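Local structure of ultraspiracle (Drosophila melanogaster, 1HG4) at residues L78-I83 with R192-R197. The protein probably acts as a nuclear hormone receptor and transcription factor, its ligand-binding domain here holding a phospholipid in the pocket and locked in an inactive conformation. Sequence-based numbering, arbitrary orientation.
Sequences LDDQVI and RGIKSR
Asp80 OD2 is gripped twice by Ser196, accepting the backbone N at 2.8 Å and the hydroxyl OG at 3.2 Å, the hydroxyl arriving nearly along the carboxylate C-O bond and the N-H on the syn side, 26° out of plane. This carboxylate joins the first turn of helix 78-100 to the loop leading into helix 197-218, within the helical ligand-binding domain of a nuclear receptor. OD1 takes Lys195 N through its syn lone pair at 2.6 Å, with an almost straight N-H...O angle of 169°. The successive Lys195 and Ser196 amides thus bond to OD1 and OD2 and help fix the rotation of the buried carboxylate, whose charge the three donors probably help to stabilise. With an alanine here in place of the aspartate, both amides and the Ser196 hydroxyl would probably be left without the oxygens that accept from them, leaving this loop less firmly tied to the helix. One turn on, Ile83 lies obliquely across Ile194, CG2 to CG1 at 3.9 Å, and also touches Ile191. Tyr208 and Glu205 of the second subunit pack on Lys195 and Ser196, placing the Asp80 carboxylate near the subunit interface. CG1 of Ile83 lies anti to its carbonyl carbon (chi1 -68°), and the extended chain beyond brings CD1 to 3.8 Å from Gly193 C.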
ATOM      1  N   LEU A  78      17.016  -0.815  -9.023  1.00 29.51           N
ATOM      2  CA  LEU A  78      17.448  -0.063 -10.200  1.00 29.05           C
ATOM      3  C   LEU A  78      16.421  -0.098 -11.327  1.00 28.98           C
ATOM      4  O   LEU A  78      16.113   0.920 -11.938  1.00 27.13           O
ATOM      5  CB  LEU A  78      18.766  -0.633 -10.712  1.00 29.95           C
ATOM      6  CG  LEU A  78      19.948   0.329 -10.747  1.00 34.00           C
ATOM      7  CD1 LEU A  78      21.200  -0.402 -11.243  1.00 34.09           C
ATOM      8  CD2 LEU A  78      19.605   1.516 -11.646  1.00 33.00           C
ATOM      9  N   ASP A  79      15.887  -1.280 -11.602  1.00 29.28           N
ATOM     10  CA  ASP A  79      14.913  -1.402 -12.670  1.00 29.84           C
ATOM     11  C   ASP A  79      13.734  -0.475 -12.431  1.00 29.16           C
ATOM     12  O   ASP A  79      13.182   0.078 -13.372  1.00 30.27           O
ATOM     13  CB  ASP A  79      14.457  -2.862 -12.825  1.00 29.28           C
ATOM     14  CG  ASP A  79      15.586  -3.777 -13.319  1.00 32.23           C
ATOM     15  OD1 ASP A  79      16.669  -3.258 -13.682  1.00 32.94           O
ATOM     16  OD2 ASP A  79      15.404  -5.014 -13.351  1.00 31.67           O
ATOM     17  N   ASP A  80      13.360  -0.285 -11.175  1.00 29.21           N
ATOM     18  CA  ASP A  80      12.243   0.596 -10.869  1.00 28.93           C
ATOM     19  C   ASP A  80      12.656   2.045 -11.112  1.00 28.52           C
ATOM     20  O   ASP A  80      11.883   2.827 -11.665  1.00 28.86           O
ATOM     21  CB  ASP A  80      11.791   0.444  -9.405  1.00 30.23           C
ATOM     22  CG  ASP A  80      10.834  -0.720  -9.189  1.00 31.34           C
ATOM     23  OD1 ASP A  80      10.247  -1.204 -10.183  1.00 32.32           O
ATOM     24  OD2 ASP A  80      10.655  -1.136  -8.016  1.00 29.20           O
ATOM     25  N   GLN A  81      13.873   2.390 -10.693  1.00 25.99           N
ATOM     26  CA  GLN A  81      14.385   3.750 -10.831  1.00 25.18           C
ATOM     27  C   GLN A  81      14.372   4.200 -12.280  1.00 25.69           C
ATOM     28  O   GLN A  81      14.049   5.354 -12.586  1.00 27.68           O
ATOM     29  CB  GLN A  81      15.808   3.838 -10.282  1.00 23.31           C
ATOM     30  CG  GLN A  81      15.917   3.597  -8.786  1.00 22.73           C
ATOM     31  CD  GLN A  81      17.351   3.663  -8.314  1.00 24.64           C
ATOM     32  OE1 GLN A  81      18.112   4.534  -8.742  1.00 25.38           O
ATOM     33  NE2 GLN A  81      17.732   2.749  -7.430  1.00 23.10           N
ATOM     34  N   VAL A  82      14.719   3.279 -13.168  1.00 24.49           N
ATOM     35  CA  VAL A  82      14.761   3.560 -14.595  1.00 24.08           C
ATOM     36  C   VAL A  82      13.365   3.840 -15.119  1.00 23.75           C
ATOM     37  O   VAL A  82      13.172   4.769 -15.897  1.00 23.20           O
ATOM     38  CB  VAL A  82      15.392   2.363 -15.376  1.00 23.44           C
ATOM     39  CG1 VAL A  82      15.107   2.482 -16.867  1.00 22.23           C
ATOM     40  CG2 VAL A  82      16.892   2.321 -15.123  1.00 21.25           C
ATOM     41  N   ILE A  83      12.392   3.041 -14.680  1.00 23.85           N
ATOM     42  CA  ILE A  83      11.015   3.205 -15.129  1.00 23.82           C
ATOM     43  C   ILE A  83      10.409   4.530 -14.666  1.00 23.96           C
ATOM     44  O   ILE A  83       9.702   5.205 -15.424  1.00 24.54           O
ATOM     45  CB  ILE A  83      10.135   2.014 -14.652  1.00 24.82           C
ATOM     46  CG1 ILE A  83      10.567   0.734 -15.372  1.00 25.87           C
ATOM     47  CG2 ILE A  83       8.659   2.274 -14.951  1.00 24.26           C
ATOM     48  CD1 ILE A  83       9.790  -0.502 -14.931  1.00 28.94           C
ATOM     49  N   ARG A 192       3.431   0.398 -15.478  1.00 35.80           N
ATOM     50  CA  ARG A 192       3.564  -1.026 -15.728  1.00 36.68           C
ATOM     51  C   ARG A 192       5.011  -1.457 -15.552  1.00 35.29           C
ATOM     52  O   ARG A 192       5.928  -0.761 -15.974  1.00 35.53           O
ATOM     53  CB  ARG A 192       3.115  -1.368 -17.150  1.00 39.94           C
ATOM     54  CG  ARG A 192       3.324  -2.842 -17.490  1.00 46.09           C
ATOM     55  CD  ARG A 192       3.202  -3.152 -18.976  1.00 50.06           C
ATOM     56  NE  ARG A 192       3.543  -4.555 -19.229  1.00 55.38           N
ATOM     57  CZ  ARG A 192       3.524  -5.146 -20.423  1.00 56.43           C
ATOM     58  NH1 ARG A 192       3.176  -4.468 -21.512  1.00 57.48           N
ATOM     59  NH2 ARG A 192       3.860  -6.428 -20.525  1.00 57.07           N
ATOM     60  N   GLY A 193       5.208  -2.609 -14.922  1.00 33.89           N
ATOM     61  CA  GLY A 193       6.548  -3.136 -14.714  1.00 31.88           C
ATOM     62  C   GLY A 193       7.205  -2.833 -13.377  1.00 30.72           C
ATOM     63  O   GLY A 193       8.180  -3.480 -12.995  1.00 29.26           O
ATOM     64  N   ILE A 194       6.682  -1.847 -12.666  1.00 30.60           N
ATOM     65  CA  ILE A 194       7.241  -1.472 -11.377  1.00 31.64           C
ATOM     66  C   ILE A 194       7.127  -2.566 -10.311  1.00 31.43           C
ATOM     67  O   ILE A 194       6.109  -3.240 -10.202  1.00 31.73           O
ATOM     68  CB  ILE A 194       6.579  -0.175 -10.868  1.00 32.11           C
ATOM     69  CG1 ILE A 194       7.181   1.014 -11.612  1.00 33.08           C
ATOM     70  CG2 ILE A 194       6.775  -0.023  -9.364  1.00 32.27           C
ATOM     71  CD1 ILE A 194       6.599   2.337 -11.211  1.00 35.64           C
ATOM     72  N   LYS A 195       8.182  -2.721  -9.521  1.00 31.27           N
ATOM     73  CA  LYS A 195       8.225  -3.719  -8.466  1.00 31.88           C
ATOM     74  C   LYS A 195       7.758  -3.191  -7.114  1.00 31.51           C
ATOM     75  O   LYS A 195       6.881  -3.775  -6.476  1.00 32.10           O
ATOM     76  CB  LYS A 195       9.652  -4.253  -8.326  1.00 33.24           C
ATOM     77  CG  LYS A 195       9.797  -5.737  -8.580  1.00 34.65           C
ATOM     78  CD  LYS A 195       9.278  -6.136  -9.949  1.00 35.70           C
ATOM     79  CE  LYS A 195       9.361  -7.647 -10.129  1.00 37.02           C
ATOM     80  NZ  LYS A 195       8.649  -8.129 -11.346  1.00 38.40           N
ATOM     81  N   SER A 196       8.346  -2.083  -6.681  1.00 30.28           N
ATOM     82  CA  SER A 196       8.015  -1.497  -5.388  1.00 30.09           C
ATOM     83  C   SER A 196       6.890  -0.456  -5.378  1.00 28.34           C
ATOM     84  O   SER A 196       7.092   0.669  -4.943  1.00 27.67           O
ATOM     85  CB  SER A 196       9.280  -0.892  -4.796  1.00 30.47           C
ATOM     86  OG  SER A 196      10.357  -1.807  -4.930  1.00 32.82           O
ATOM     87  N   ARG A 197       5.703  -0.846  -5.827  1.00 28.29           N
ATOM     88  CA  ARG A 197       4.559   0.059  -5.859  1.00 28.64           C
ATOM     89  C   ARG A 197       4.202   0.647  -4.506  1.00 27.61           C
ATOM     90  O   ARG A 197       3.988   1.850  -4.401  1.00 27.96           O
ATOM     91  CB  ARG A 197       3.321  -0.648  -6.417  1.00 30.97           C
ATOM     92  CG  ARG A 197       3.390  -0.983  -7.898  1.00 35.57           C
ATOM     93  CD  ARG A 197       2.060  -1.559  -8.390  1.00 39.91           C
ATOM     94  NE  ARG A 197       2.199  -2.235  -9.681  1.00 44.81           N
ATOM     95  CZ  ARG A 197       2.370  -1.624 -10.854  1.00 46.83           C
ATOM     96  NH1 ARG A 197       2.419  -0.296 -10.932  1.00 46.95           N
ATOM     97  NH2 ARG A 197       2.507  -2.350 -11.958  1.00 48.17           N
TER